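Local coordinates for protein V-type ATP synthase alpha chain (PDB 5BN3) that is subunit A of a V-type rotary complex, with a P-loop nucleotide-binding domain that holds adenosine-5'-diphosphate and lies between beta-rich and helical domains, at residues E151-I157 and A169-G173; N161-E165 and I176-H180; D208-P212 and R445-F449; I298-T303 and E355-R359; I451-E455 and M480-R485. All coordinates share one frame; numbering follows the deposited sequence.

Contact 1: E151-I157 and A169-G173; sequences EGKIEEI and AIVNG
Ile170 is answered by two residues, Glu155 and Glu156, so strand 152-157 carries a classic beta bulge against antiparallel strand 169-171. Ile170 O takes Glu155 N at 2.9 Å, with the donor almost in line with the carbonyl bond (169° at the oxygen). Glu156 N adds only a weak bond to the same Ile170 O, at 3.4 Å. In return, Ile170 N donates to Glu156 O at 2.7 Å, a fairly straight bond (161° at the hydrogen). The bulge turns the Glu155 CB toward the partner strand. With CG opposite the carbonyl carbon (chi1 -54°) and the chain extended beyond it, the side chain crosses Ile170 at about a right angle, and OE1 passes 3.5 Å from Ile170 CG2. That same Glu155 OE1 accepts Gly173 N at 3.0 Å, the donor arriving from above the carboxylate plane. On the other face, Ile157 CG1 meets Ala169 CB at 4.0 Å. On the Lys153 side of the bulge, Val171 CG1 lies 3.5 Å from Lys153 O, and the CA-H of Val171 also points at this oxygen. Further out, Ile132 of strand 131-137 covers Ile157 and Ala169, while Ile126 and Ile176 flank Val171, setting this face of the sheet into the barrel-sandwich domain. Ile126 and Ile176 belong to strands 125-126 and 174-176, the outer neighbours of the pair. Asn172 N is buried here without a partner. Ile154, Ile157, Ala169 and Val171 thus make the apolar face, while the opposite side mixes Ile170 with glutamates, and Glu155 OE1 ties down the turn after strand 169-171.

Contact 2: N161-E165 and I176-H180; sequences NFTIE and IKLYH
Phe162, of strand 160-162, touches Leu178 lightly through its CB, while its side chain also packs on Phe116 of strand 114-118. The Leu178 CD1 methyl lies beside the Thr163 carbonyl oxygen. Ile164 has more partners. Its CD1 meets Leu178 CB at 4.1 Å, and its CG2 lies 3.9 Å from Tyr179 CD1, the Ile164 and Tyr179 side chains crossing at about a right angle. Ile164 O lies at the edge of the Tyr179 ring, near its plane, 3.2 Å from Tyr179 CD1. A water bridges the backbones: it lies 2.7 Å from Ile164 O and accepts Leu178 N at 2.9 Å. Glu165 then turns back, its chain bent at chi2 (-83°), bringing OE1 to a salt bridge with Lys177 NZ at 3.3 Å. The same ammonium donates to Glu165 O at 3.2 Å from well above the carbonyl plane, so both the side chain and the backbone of Glu165 hold it. Lys177 folds over at chi2 (72°) and again at its last torsion, which swings NZ to Glu165. Tyr179 OH makes a weak bond to Glu165 OE1 at 3.3 Å, with the carboxylate nearly perpendicular to the ring (84°). The contact joins two irregular connections of the barrel-sandwich domain. Trp114 and Phe116 of strand 114-118 pack against Ile164 and Leu178, Glu70 of strand 68-71 touches Tyr179, and the chain continues from His180 into strand 180-183.

Contact 3: D208-P212 and R445-F449; sequences DIMFP and REEFF
This interdomain joint sets the C-terminal end of helix 205-210, in the nucleotide-binding domain, against helix 441-458 of the C-terminal domain, with Arg445 gripping the carbonyls of Ile209 and Met210. Arg445 NE donates to Ile209 O at 2.8 Å, and Arg445 NH2 to Met210 O at 2.8 Å, the latter the straighter bond (154° at the hydrogen). Both oxygens sit at the guanidinium edge, tilted somewhat from its plane. The arginine reaches them because its chain runs extended from CG to NE, and CG stands trans to the backbone N (chi1 -179°). Two carbonyl acceptors, one at NE and one at NH2, fix the rotation of the flat group, and Trp427 adds a cation-pi contact. Phe449 CE2 lies over one guanidinium face. Met210 bends at chi2 and chi3 and makes a Met-aromatic contact, its SD over one face of the Phe449 ring, 4.3 Å from the centroid. The Met210 CE methyl reaches back to Arg445 CG at 3.8 Å and also touches Phe448. Phe211 and Phe449 form an offset edge-to-face pair with planes at 76°: the Phe449 edge points to the Phe211 face, and Phe449 CE1 comes 3.7 Å from Phe211 CZ.

Contact 4: I298-T303 and E355-R359; sequences IYLGAT and EFYER
The Phe356 side chain leaves with CG opposite the backbone N (chi1 178°), which carries its ring back to helix 293-309 and under Ile298 CG2. That methyl makes a CH-pi contact over one ring face, 3.9 Å from the centroid. Ala302 CB approaches the same ring at its edge, 4.2 Å from Phe356 CE1. Tyr299 OH donates to Glu355 OE1 at 2.6 Å, a short bond that meets the oxygen on its anti side, with ring and carboxylate planes 69° apart. Arg359, extended from CG to NE, passes Ala302 with its CD 3.7 Å from Ala302 CB. Its NH1 then donates to Thr303 OG1 at 3.1 Å, a bent bond (138° at the hydrogen). Thr303 OG1 in turn donates to Tyr299 O at 2.8 Å, which probably leaves the hydroxyl oxygen turned to accept from the arginine. The guanidinium is also held by Ile184 O at NH2 and by a salt bridge from NH1 to Glu306, which probably stabilises the buried charge. Helices 293-309 and 349-357 belong to the nucleotide-binding domain. Ile375 of strand 370-379 packs on Phe356, Trp325 of helix 322-335 on Ile298, and Ile69 of strand 68-71 on Thr303.

Contact 5: I451-E455 and M480-R485; sequences ILKRE and MGRIIR
Arg485 NH2 donates to Glu455 OE2 at 2.8 Å, and Arg485 NE to Glu455 OE1 at 3.1 Å, a side-on bidentate salt bridge between two helices of the C-terminal helical domain. Each bond is nearly straight, and both oxygens are met on their syn sides. They lie near the guanidinium plane, with the two flat groups turned 37° from each other. Two bonds in parallel hold both groups against rotation and pair charges within a largely buried interface. Glu455 reaches out fully extended, whereas Arg485 kinks at chi3 (-73°) to turn its NE/NH2 edge to the carboxylate. The segments of helices 441-458 and 472-489 cross at -123°, with axes 9.3 Å apart. Gly481 sits at the crossing, its CA 5.6 Å from Leu452 CA. Glu455 OE1 lies 3.7 Å from Gly481 CA, so the carboxylate sits directly on the helix backbone. Beside the ion pair, Leu452 CD2 packs against Arg485 CG and Ile484 CG2, while Tyr517 of helix 503-523 covers Ile451 and Met480. The Ile451 CG2 methyl closes the apolar side, 3.7 Å from Gly481 N and 3.9 Å from both Met480 CB and Ile484 CD1.

How the contacts relate
From the N terminus, contacts 1 and 2 come first and cross, their segments alternating along the chain. Each closes a short loop in the barrel-sandwich domain, and they meet where Ala169 O and Ile176 N probably bond. Contact 3 follows at 208-212 and closes a loop of more than 230 residues, joining the nucleotide-binding domain to the C-terminal domain. Contact 4 is nested within that loop and ties two helices of the nucleotide-binding domain; its nearest atoms lie about 8 Å from contact 2. Contact 5 opens after contact 3 closes and spans a 24-residue loop to helix 472-489. Both use helix 441-458, and they touch through Phe448 and Ile484, extending the domain joint into the helical bundle.

Contact 1: E151-I157 and A169-G173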
# COMPACT_ATOMS: atom_id res chain seq x y z
N GLU A 151 30.75 -20.88 45.31
CA GLU A 151 32.09 -20.44 45.66
C GLU A 151 32.44 -21.01 47.02
O GLU A 151 31.55 -21.22 47.86
CB GLU A 151 32.13 -18.90 45.69
CG GLU A 151 33.51 -18.30 45.95
CD GLU A 151 33.46 -16.80 46.16
OE1 GLU A 151 32.35 -16.26 46.39
OE2 GLU A 151 34.52 -16.15 46.10
N GLY A 152 33.72 -21.26 47.26
CA GLY A 152 34.15 -21.75 48.55
C GLY A 152 35.15 -22.88 48.47
O GLY A 152 35.74 -23.13 47.42
N LYS A 153 35.34 -23.57 49.59
CA LYS A 153 36.33 -24.63 49.66
C LYS A 153 35.71 -25.99 49.38
O LYS A 153 34.59 -26.29 49.80
CB LYS A 153 37.00 -24.64 51.03
CG LYS A 153 38.51 -24.79 50.96
CD LYS A 153 39.18 -24.23 52.20
CE LYS A 153 40.66 -23.99 51.95
NZ LYS A 153 41.34 -23.40 53.12
N ILE A 154 36.44 -26.82 48.64
CA ILE A 154 36.01 -28.17 48.35
C ILE A 154 36.20 -29.05 49.59
O ILE A 154 37.33 -29.41 49.93
CB ILE A 154 36.78 -28.75 47.16
CG1 ILE A 154 36.51 -27.90 45.92
CG2 ILE A 154 36.38 -30.20 46.91
CD1 ILE A 154 37.33 -28.28 44.74
N GLU A 155 35.10 -29.36 50.25
CA GLU A 155 35.13 -30.15 51.48
C GLU A 155 35.16 -31.63 51.14
O GLU A 155 35.60 -32.46 51.94
CB GLU A 155 33.92 -29.82 52.35
CG GLU A 155 33.75 -28.33 52.63
CD GLU A 155 32.49 -28.01 53.40
OE1 GLU A 155 31.46 -28.69 53.19
OE2 GLU A 155 32.52 -27.07 54.23
N GLU A 156 34.69 -31.96 49.94
CA GLU A 156 34.63 -33.33 49.47
C GLU A 156 34.52 -33.33 47.95
O GLU A 156 33.77 -32.54 47.38
CB GLU A 156 33.41 -34.03 50.07
CG GLU A 156 33.64 -35.46 50.50
CD GLU A 156 34.37 -35.55 51.82
OE1 GLU A 156 34.10 -34.72 52.72
OE2 GLU A 156 35.21 -36.45 51.97
N ILE A 157 35.27 -34.21 47.29
CA ILE A 157 35.12 -34.39 45.84
C ILE A 157 35.41 -35.83 45.43
O ILE A 157 36.43 -36.40 45.81
CB ILE A 157 35.98 -33.38 45.02
CG1 ILE A 157 35.76 -33.59 43.52
CG2 ILE A 157 37.45 -33.49 45.38
CD1 ILE A 157 36.44 -32.56 42.65
N ALA A 169 30.63 -33.69 44.45
CA ALA A 169 31.45 -32.83 45.30
C ALA A 169 30.60 -32.04 46.28
O ALA A 169 29.39 -31.89 46.08
CB ALA A 169 32.28 -31.88 44.46
N ILE A 170 31.22 -31.54 47.34
CA ILE A 170 30.53 -30.71 48.32
C ILE A 170 31.33 -29.44 48.60
O ILE A 170 32.51 -29.51 48.96
CB ILE A 170 30.28 -31.49 49.63
CG1 ILE A 170 29.24 -32.59 49.40
CG2 ILE A 170 29.80 -30.55 50.74
CD1 ILE A 170 29.20 -33.65 50.48
N VAL A 171 30.69 -28.29 48.42
CA VAL A 171 31.33 -26.99 48.62
C VAL A 171 30.51 -26.15 49.60
O VAL A 171 29.33 -25.90 49.36
CB VAL A 171 31.47 -26.22 47.29
CG1 VAL A 171 32.30 -24.96 47.49
CG2 VAL A 171 32.09 -27.10 46.22
N ASN A 172 31.14 -25.72 50.69
CA ASN A 172 30.47 -24.96 51.75
C ASN A 172 29.16 -25.61 52.21
O ASN A 172 28.16 -24.92 52.42
CB ASN A 172 30.23 -23.51 51.32
CG ASN A 172 31.32 -22.57 51.82
OD1 ASN A 172 32.48 -22.96 51.94
ND2 ASN A 172 30.94 -21.34 52.12
N GLY A 173 29.18 -26.93 52.34
CA GLY A 173 28.01 -27.67 52.76
C GLY A 173 26.97 -27.84 51.67
O GLY A 173 25.87 -28.32 51.93

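Contact 2: N161-E165 and I176-H180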
# COMPACT_ATOMS: atom_id res chain seq x y z
N ASN A 161 32.29 -43.49 38.46
CA ASN A 161 31.04 -43.64 37.73
C ASN A 161 29.83 -43.13 38.51
O ASN A 161 29.57 -43.57 39.63
CB ASN A 161 30.85 -45.09 37.31
CG ASN A 161 32.01 -45.61 36.48
OD1 ASN A 161 32.11 -45.31 35.28
ND2 ASN A 161 32.89 -46.38 37.10
N PHE A 162 29.10 -42.18 37.92
CA PHE A 162 27.95 -41.56 38.56
C PHE A 162 26.81 -41.34 37.56
O PHE A 162 27.05 -41.23 36.36
CB PHE A 162 28.33 -40.21 39.16
CG PHE A 162 29.44 -40.28 40.16
CD1 PHE A 162 30.76 -40.15 39.76
CD2 PHE A 162 29.17 -40.44 41.51
CE1 PHE A 162 31.79 -40.20 40.68
CE2 PHE A 162 30.20 -40.50 42.44
CZ PHE A 162 31.51 -40.38 42.02
N THR A 163 25.59 -41.25 38.07
CA THR A 163 24.46 -40.80 37.27
C THR A 163 24.25 -39.31 37.55
O THR A 163 24.89 -38.76 38.45
CB THR A 163 23.16 -41.59 37.56
OG1 THR A 163 22.70 -41.31 38.88
CG2 THR A 163 23.41 -43.08 37.41
N ILE A 164 23.36 -38.67 36.80
CA ILE A 164 23.24 -37.21 36.80
C ILE A 164 22.80 -36.60 38.14
O ILE A 164 23.18 -35.47 38.46
CB ILE A 164 22.33 -36.73 35.63
CG1 ILE A 164 23.05 -35.67 34.79
CG2 ILE A 164 21.00 -36.21 36.13
CD1 ILE A 164 24.25 -36.20 34.05
N GLU A 165 22.01 -37.33 38.91
CA GLU A 165 21.45 -36.79 40.15
C GLU A 165 22.35 -37.02 41.37
O GLU A 165 22.01 -36.62 42.48
CB GLU A 165 20.06 -37.36 40.42
CG GLU A 165 18.93 -36.69 39.64
CD GLU A 165 18.42 -35.41 40.30
OE1 GLU A 165 19.20 -34.76 41.03
OE2 GLU A 165 17.24 -35.07 40.10
N ILE A 176 27.26 -30.60 44.90
CA ILE A 176 27.48 -30.26 43.50
C ILE A 176 27.12 -31.46 42.63
O ILE A 176 27.52 -32.59 42.94
CB ILE A 176 28.94 -29.84 43.23
CG1 ILE A 176 29.33 -28.65 44.11
CG2 ILE A 176 29.17 -29.53 41.76
CD1 ILE A 176 28.44 -27.44 43.93
N LYS A 177 26.37 -31.24 41.56
CA LYS A 177 26.02 -32.31 40.64
C LYS A 177 26.81 -32.21 39.34
O LYS A 177 27.63 -31.30 39.18
CB LYS A 177 24.52 -32.30 40.32
CG LYS A 177 23.65 -33.06 41.32
CD LYS A 177 23.55 -32.35 42.65
CE LYS A 177 22.73 -33.17 43.64
NZ LYS A 177 21.39 -33.54 43.10
N LEU A 178 26.56 -33.14 38.43
CA LEU A 178 27.15 -33.09 37.09
C LEU A 178 26.39 -32.10 36.23
O LEU A 178 26.82 -31.77 35.12
CB LEU A 178 27.13 -34.48 36.44
CG LEU A 178 28.13 -35.51 36.98
CD1 LEU A 178 27.89 -36.88 36.36
CD2 LEU A 178 29.54 -35.05 36.69
N TYR A 179 25.26 -31.62 36.75
CA TYR A 179 24.43 -30.66 36.03
C TYR A 179 23.94 -29.55 36.94
O TYR A 179 23.92 -29.70 38.17
CB TYR A 179 23.21 -31.37 35.43
CG TYR A 179 22.07 -31.58 36.40
CD1 TYR A 179 22.08 -32.65 37.29
CD2 TYR A 179 20.98 -30.72 36.42
CE1 TYR A 179 21.03 -32.85 38.18
CE2 TYR A 179 19.94 -30.91 37.30
CZ TYR A 179 19.97 -31.98 38.18
OH TYR A 179 18.93 -32.17 39.05
N HIS A 180 23.54 -28.43 36.34
CA HIS A 180 22.82 -27.39 37.08
C HIS A 180 21.74 -26.77 36.21
O HIS A 180 21.77 -26.89 34.98
CB HIS A 180 23.78 -26.32 37.62
CG HIS A 180 24.37 -25.43 36.57
ND1 HIS A 180 25.47 -25.78 35.82
CD2 HIS A 180 24.02 -24.18 36.16
CE1 HIS A 180 25.77 -24.80 34.99
NE2 HIS A 180 24.90 -23.82 35.18
O HOH W 1 25.79 -35.76 39.27

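Contact 3: D208-P212 and R445-F449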
# COMPACT_ATOMS: atom_id res chain seq x y z
N ASP A 208 33.02 -18.74 3.17
CA ASP A 208 34.36 -18.74 3.77
C ASP A 208 35.28 -17.66 3.19
O ASP A 208 36.15 -17.14 3.90
CB ASP A 208 35.01 -20.13 3.64
CG ASP A 208 34.32 -21.18 4.48
OD1 ASP A 208 33.56 -20.80 5.40
OD2 ASP A 208 34.55 -22.38 4.25
N ILE A 209 35.09 -17.32 1.92
CA ILE A 209 35.96 -16.36 1.27
C ILE A 209 35.25 -15.04 0.96
O ILE A 209 35.74 -13.97 1.31
CB ILE A 209 36.53 -16.92 -0.05
CG1 ILE A 209 37.25 -18.24 0.21
CG2 ILE A 209 37.47 -15.92 -0.68
CD1 ILE A 209 38.45 -18.11 1.14
N MET A 210 34.09 -15.13 0.33
CA MET A 210 33.37 -13.94 -0.12
C MET A 210 32.78 -13.13 1.03
O MET A 210 33.04 -11.93 1.13
CB MET A 210 32.28 -14.33 -1.13
CG MET A 210 32.80 -15.07 -2.35
SD MET A 210 33.70 -13.99 -3.49
CE MET A 210 35.39 -14.45 -3.11
N PHE A 211 32.01 -13.77 1.90
CA PHE A 211 31.36 -13.05 3.00
C PHE A 211 31.56 -13.70 4.37
O PHE A 211 30.59 -13.97 5.08
CB PHE A 211 29.86 -12.91 2.72
CG PHE A 211 29.55 -12.37 1.34
CD1 PHE A 211 29.64 -11.01 1.08
CD2 PHE A 211 29.17 -13.23 0.31
CE1 PHE A 211 29.36 -10.52 -0.19
CE2 PHE A 211 28.89 -12.74 -0.95
CZ PHE A 211 28.99 -11.38 -1.20
N PRO A 212 32.83 -13.91 4.78
CA PRO A 212 33.04 -14.64 6.03
C PRO A 212 32.75 -13.80 7.27
O PRO A 212 32.87 -12.57 7.22
CB PRO A 212 34.53 -14.98 5.99
CG PRO A 212 35.13 -13.84 5.22
CD PRO A 212 34.10 -13.47 4.18
N ARG A 445 40.24 -12.31 -4.22
CA ARG A 445 38.90 -12.03 -3.72
C ARG A 445 38.36 -10.73 -4.33
O ARG A 445 37.24 -10.70 -4.83
CB ARG A 445 38.90 -11.94 -2.19
CG ARG A 445 37.54 -11.66 -1.56
CD ARG A 445 37.63 -11.70 -0.04
NE ARG A 445 36.37 -11.34 0.61
CZ ARG A 445 36.07 -10.11 1.02
NH1 ARG A 445 36.94 -9.12 0.85
NH2 ARG A 445 34.90 -9.87 1.60
N GLU A 446 39.18 -9.68 -4.28
CA GLU A 446 38.83 -8.40 -4.89
C GLU A 446 38.57 -8.57 -6.38
O GLU A 446 37.68 -7.93 -6.95
CB GLU A 446 39.95 -7.38 -4.69
CG GLU A 446 40.06 -6.81 -3.29
CD GLU A 446 41.17 -5.79 -3.17
OE1 GLU A 446 42.08 -5.79 -4.03
OE2 GLU A 446 41.13 -4.97 -2.23
N GLU A 447 39.36 -9.43 -7.01
CA GLU A 447 39.26 -9.71 -8.43
C GLU A 447 37.94 -10.41 -8.76
O GLU A 447 37.28 -10.07 -9.75
CB GLU A 447 40.44 -10.58 -8.85
CG GLU A 447 40.63 -10.76 -10.34
CD GLU A 447 41.87 -11.58 -10.66
OE1 GLU A 447 41.73 -12.80 -10.90
OE2 GLU A 447 42.98 -11.02 -10.65
N PHE A 448 37.56 -11.38 -7.94
CA PHE A 448 36.30 -12.08 -8.11
C PHE A 448 35.12 -11.12 -8.01
O PHE A 448 34.20 -11.15 -8.83
CB PHE A 448 36.15 -13.21 -7.09
CG PHE A 448 36.86 -14.49 -7.47
CD1 PHE A 448 37.82 -14.50 -8.47
CD2 PHE A 448 36.55 -15.68 -6.83
CE1 PHE A 448 38.46 -15.68 -8.82
CE2 PHE A 448 37.19 -16.86 -7.17
CZ PHE A 448 38.15 -16.86 -8.17
N PHE A 449 35.14 -10.26 -6.99
CA PHE A 449 34.09 -9.27 -6.81
C PHE A 449 34.03 -8.30 -7.99
O PHE A 449 32.94 -7.94 -8.44
CB PHE A 449 34.32 -8.48 -5.52
CG PHE A 449 33.76 -9.16 -4.29
CD1 PHE A 449 32.39 -9.27 -4.11
CD2 PHE A 449 34.60 -9.65 -3.30
CE1 PHE A 449 31.86 -9.88 -2.99
CE2 PHE A 449 34.08 -10.26 -2.17
CZ PHE A 449 32.71 -10.37 -2.01

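Contact 4: I298-T303 and E355-R359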
# COMPACT_ATOMS: atom_id res chain seq x y z
N ILE A 298 14.18 -20.83 21.16
CA ILE A 298 15.22 -19.84 20.84
C ILE A 298 16.10 -19.53 22.05
O ILE A 298 17.33 -19.56 21.97
CB ILE A 298 14.59 -18.54 20.31
CG1 ILE A 298 14.02 -18.74 18.90
CG2 ILE A 298 15.62 -17.42 20.29
CD1 ILE A 298 15.07 -19.04 17.84
N TYR A 299 15.47 -19.22 23.18
CA TYR A 299 16.20 -18.93 24.41
C TYR A 299 16.91 -20.17 24.93
O TYR A 299 18.00 -20.08 25.50
CB TYR A 299 15.25 -18.37 25.47
CG TYR A 299 14.77 -16.96 25.17
CD1 TYR A 299 13.70 -16.75 24.31
CD2 TYR A 299 15.38 -15.86 25.75
CE1 TYR A 299 13.26 -15.47 24.03
CE2 TYR A 299 14.94 -14.58 25.47
CZ TYR A 299 13.88 -14.39 24.61
OH TYR A 299 13.44 -13.12 24.33
N LEU A 300 16.28 -21.33 24.74
CA LEU A 300 16.84 -22.60 25.18
C LEU A 300 18.16 -22.91 24.47
O LEU A 300 19.15 -23.25 25.11
CB LEU A 300 15.85 -23.74 24.90
CG LEU A 300 16.24 -25.10 25.47
CD1 LEU A 300 15.64 -25.24 26.85
CD2 LEU A 300 15.79 -26.24 24.57
N GLY A 301 18.14 -22.79 23.15
CA GLY A 301 19.32 -23.08 22.35
C GLY A 301 20.45 -22.10 22.60
O GLY A 301 21.62 -22.48 22.58
N ALA A 302 20.09 -20.85 22.83
CA ALA A 302 21.08 -19.83 23.15
C ALA A 302 21.74 -20.13 24.49
O ALA A 302 22.96 -20.00 24.64
CB ALA A 302 20.43 -18.46 23.18
N THR A 303 20.93 -20.51 25.48
CA THR A 303 21.43 -20.83 26.81
C THR A 303 22.39 -22.02 26.80
O THR A 303 23.45 -21.98 27.44
CB THR A 303 20.27 -21.12 27.78
OG1 THR A 303 19.44 -19.96 27.90
CG2 THR A 303 20.80 -21.49 29.15
N GLU A 355 17.67 -9.63 22.29
CA GLU A 355 17.88 -10.55 23.41
C GLU A 355 18.48 -11.88 22.95
O GLU A 355 19.13 -12.57 23.72
CB GLU A 355 16.57 -10.79 24.17
CG GLU A 355 16.08 -9.59 24.97
CD GLU A 355 14.76 -9.86 25.67
OE1 GLU A 355 14.31 -11.02 25.68
OE2 GLU A 355 14.17 -8.90 26.21
N PHE A 356 18.26 -12.22 21.68
CA PHE A 356 18.84 -13.42 21.09
C PHE A 356 20.25 -13.15 20.57
O PHE A 356 21.22 -13.74 21.04
CB PHE A 356 17.93 -13.93 19.97
CG PHE A 356 18.46 -15.15 19.26
CD1 PHE A 356 18.85 -16.27 19.97
CD2 PHE A 356 18.56 -15.16 17.88
CE1 PHE A 356 19.33 -17.40 19.31
CE2 PHE A 356 19.04 -16.28 17.21
CZ PHE A 356 19.42 -17.40 17.93
N TYR A 357 20.37 -12.24 19.60
CA TYR A 357 21.64 -12.01 18.91
C TYR A 357 22.75 -11.42 19.79
O TYR A 357 23.93 -11.65 19.53
CB TYR A 357 21.42 -11.14 17.67
CG TYR A 357 20.69 -11.86 16.56
CD1 TYR A 357 21.33 -12.83 15.80
CD2 TYR A 357 19.37 -11.57 16.27
CE1 TYR A 357 20.66 -13.49 14.78
CE2 TYR A 357 18.70 -12.22 15.25
CZ TYR A 357 19.35 -13.18 14.52
OH TYR A 357 18.69 -13.83 13.51
N GLU A 358 22.38 -10.66 20.82
CA GLU A 358 23.38 -10.07 21.70
C GLU A 358 24.07 -11.11 22.59
O GLU A 358 25.02 -10.80 23.30
CB GLU A 358 22.76 -8.96 22.55
N ARG A 359 23.58 -12.35 22.54
CA ARG A 359 24.20 -13.44 23.29
C ARG A 359 25.41 -14.00 22.55
O ARG A 359 26.22 -14.71 23.13
CB ARG A 359 23.19 -14.57 23.53
CG ARG A 359 22.04 -14.22 24.46
CD ARG A 359 21.56 -15.48 25.15
NE ARG A 359 20.28 -15.31 25.83
CZ ARG A 359 19.80 -16.15 26.74
NH1 ARG A 359 20.50 -17.21 27.10
NH2 ARG A 359 18.62 -15.91 27.30

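Contact 5: I451-E455 and M480-R485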
# COMPACT_ATOMS: atom_id res chain seq x y z
N ILE A 451 34.95 -8.85 -11.13
CA ILE A 451 34.45 -9.54 -12.32
C ILE A 451 32.94 -9.78 -12.26
O ILE A 451 32.23 -9.55 -13.24
CB ILE A 451 35.20 -10.88 -12.53
CG1 ILE A 451 36.66 -10.62 -12.93
CG2 ILE A 451 34.52 -11.73 -13.58
CD1 ILE A 451 37.53 -11.86 -12.90
N LEU A 452 32.46 -10.23 -11.11
CA LEU A 452 31.03 -10.46 -10.91
C LEU A 452 30.23 -9.17 -11.05
O LEU A 452 29.11 -9.17 -11.58
CB LEU A 452 30.78 -11.10 -9.54
CG LEU A 452 31.35 -12.51 -9.36
CD1 LEU A 452 31.31 -12.94 -7.90
CD2 LEU A 452 30.59 -13.50 -10.22
N LYS A 453 30.80 -8.07 -10.57
CA LYS A 453 30.16 -6.76 -10.68
C LYS A 453 30.13 -6.29 -12.13
O LYS A 453 29.10 -5.81 -12.61
CB LYS A 453 30.88 -5.73 -9.80
CG LYS A 453 30.39 -4.29 -9.96
CD LYS A 453 28.93 -4.14 -9.57
CE LYS A 453 28.49 -2.68 -9.62
NZ LYS A 453 27.08 -2.49 -9.17
N ARG A 454 31.25 -6.45 -12.83
CA ARG A 454 31.36 -6.03 -14.22
C ARG A 454 30.42 -6.85 -15.11
O ARG A 454 29.77 -6.30 -16.00
CB ARG A 454 32.80 -6.16 -14.72
CG ARG A 454 33.05 -5.54 -16.09
CD ARG A 454 33.14 -4.02 -16.01
NE ARG A 454 33.09 -3.38 -17.32
CZ ARG A 454 32.02 -2.76 -17.81
NH1 ARG A 454 30.91 -2.70 -17.08
NH2 ARG A 454 32.06 -2.20 -19.01
N GLU A 455 30.35 -8.15 -14.85
CA GLU A 455 29.42 -9.02 -15.56
C GLU A 455 27.98 -8.55 -15.34
O GLU A 455 27.18 -8.53 -16.27
CB GLU A 455 29.56 -10.47 -15.09
CG GLU A 455 28.55 -11.43 -15.71
CD GLU A 455 28.66 -12.85 -15.18
OE1 GLU A 455 28.71 -13.03 -13.95
OE2 GLU A 455 28.70 -13.79 -16.01
N MET A 480 34.73 -15.25 -17.58
CA MET A 480 35.27 -15.46 -16.24
C MET A 480 34.18 -15.49 -15.17
O MET A 480 34.28 -16.23 -14.19
CB MET A 480 36.28 -14.37 -15.89
CG MET A 480 37.51 -14.33 -16.79
SD MET A 480 38.37 -15.91 -16.84
CE MET A 480 38.71 -16.17 -15.10
N GLY A 481 33.14 -14.68 -15.37
CA GLY A 481 32.01 -14.64 -14.45
C GLY A 481 31.32 -15.99 -14.39
O GLY A 481 30.94 -16.45 -13.31
N ARG A 482 31.14 -16.61 -15.55
CA ARG A 482 30.54 -17.94 -15.63
C ARG A 482 31.39 -18.98 -14.89
O ARG A 482 30.85 -19.86 -14.22
CB ARG A 482 30.33 -18.36 -17.09
CG ARG A 482 29.83 -19.79 -17.26
CD ARG A 482 29.64 -20.16 -18.73
NE ARG A 482 29.19 -21.55 -18.88
CZ ARG A 482 29.99 -22.56 -19.20
NH1 ARG A 482 31.28 -22.35 -19.40
NH2 ARG A 482 29.49 -23.79 -19.31
N ILE A 483 32.71 -18.87 -15.03
CA ILE A 483 33.63 -19.79 -14.37
C ILE A 483 33.57 -19.65 -12.85
O ILE A 483 33.56 -20.65 -12.13
CB ILE A 483 35.08 -19.55 -14.85
CG1 ILE A 483 35.21 -19.82 -16.35
CG2 ILE A 483 36.06 -20.43 -14.09
CD1 ILE A 483 36.60 -19.58 -16.90
N ILE A 484 33.54 -18.41 -12.37
CA ILE A 484 33.45 -18.15 -10.94
C ILE A 484 32.12 -18.63 -10.38
O ILE A 484 32.08 -19.25 -9.31
CB ILE A 484 33.65 -16.64 -10.65
CG1 ILE A 484 35.08 -16.22 -11.00
CG2 ILE A 484 33.35 -16.33 -9.19
CD1 ILE A 484 35.27 -14.72 -11.15
N ARG A 485 31.03 -18.37 -11.09
CA ARG A 485 29.70 -18.79 -10.66
C ARG A 485 29.53 -20.30 -10.67
O ARG A 485 29.11 -20.89 -9.67
CB ARG A 485 28.62 -18.12 -11.51
CG ARG A 485 28.39 -16.65 -11.19
CD ARG A 485 27.24 -16.05 -12.00
NE ARG A 485 27.60 -15.83 -13.40
CZ ARG A 485 27.25 -16.64 -14.39
NH1 ARG A 485 26.53 -17.73 -14.14
NH2 ARG A 485 27.61 -16.37 -15.64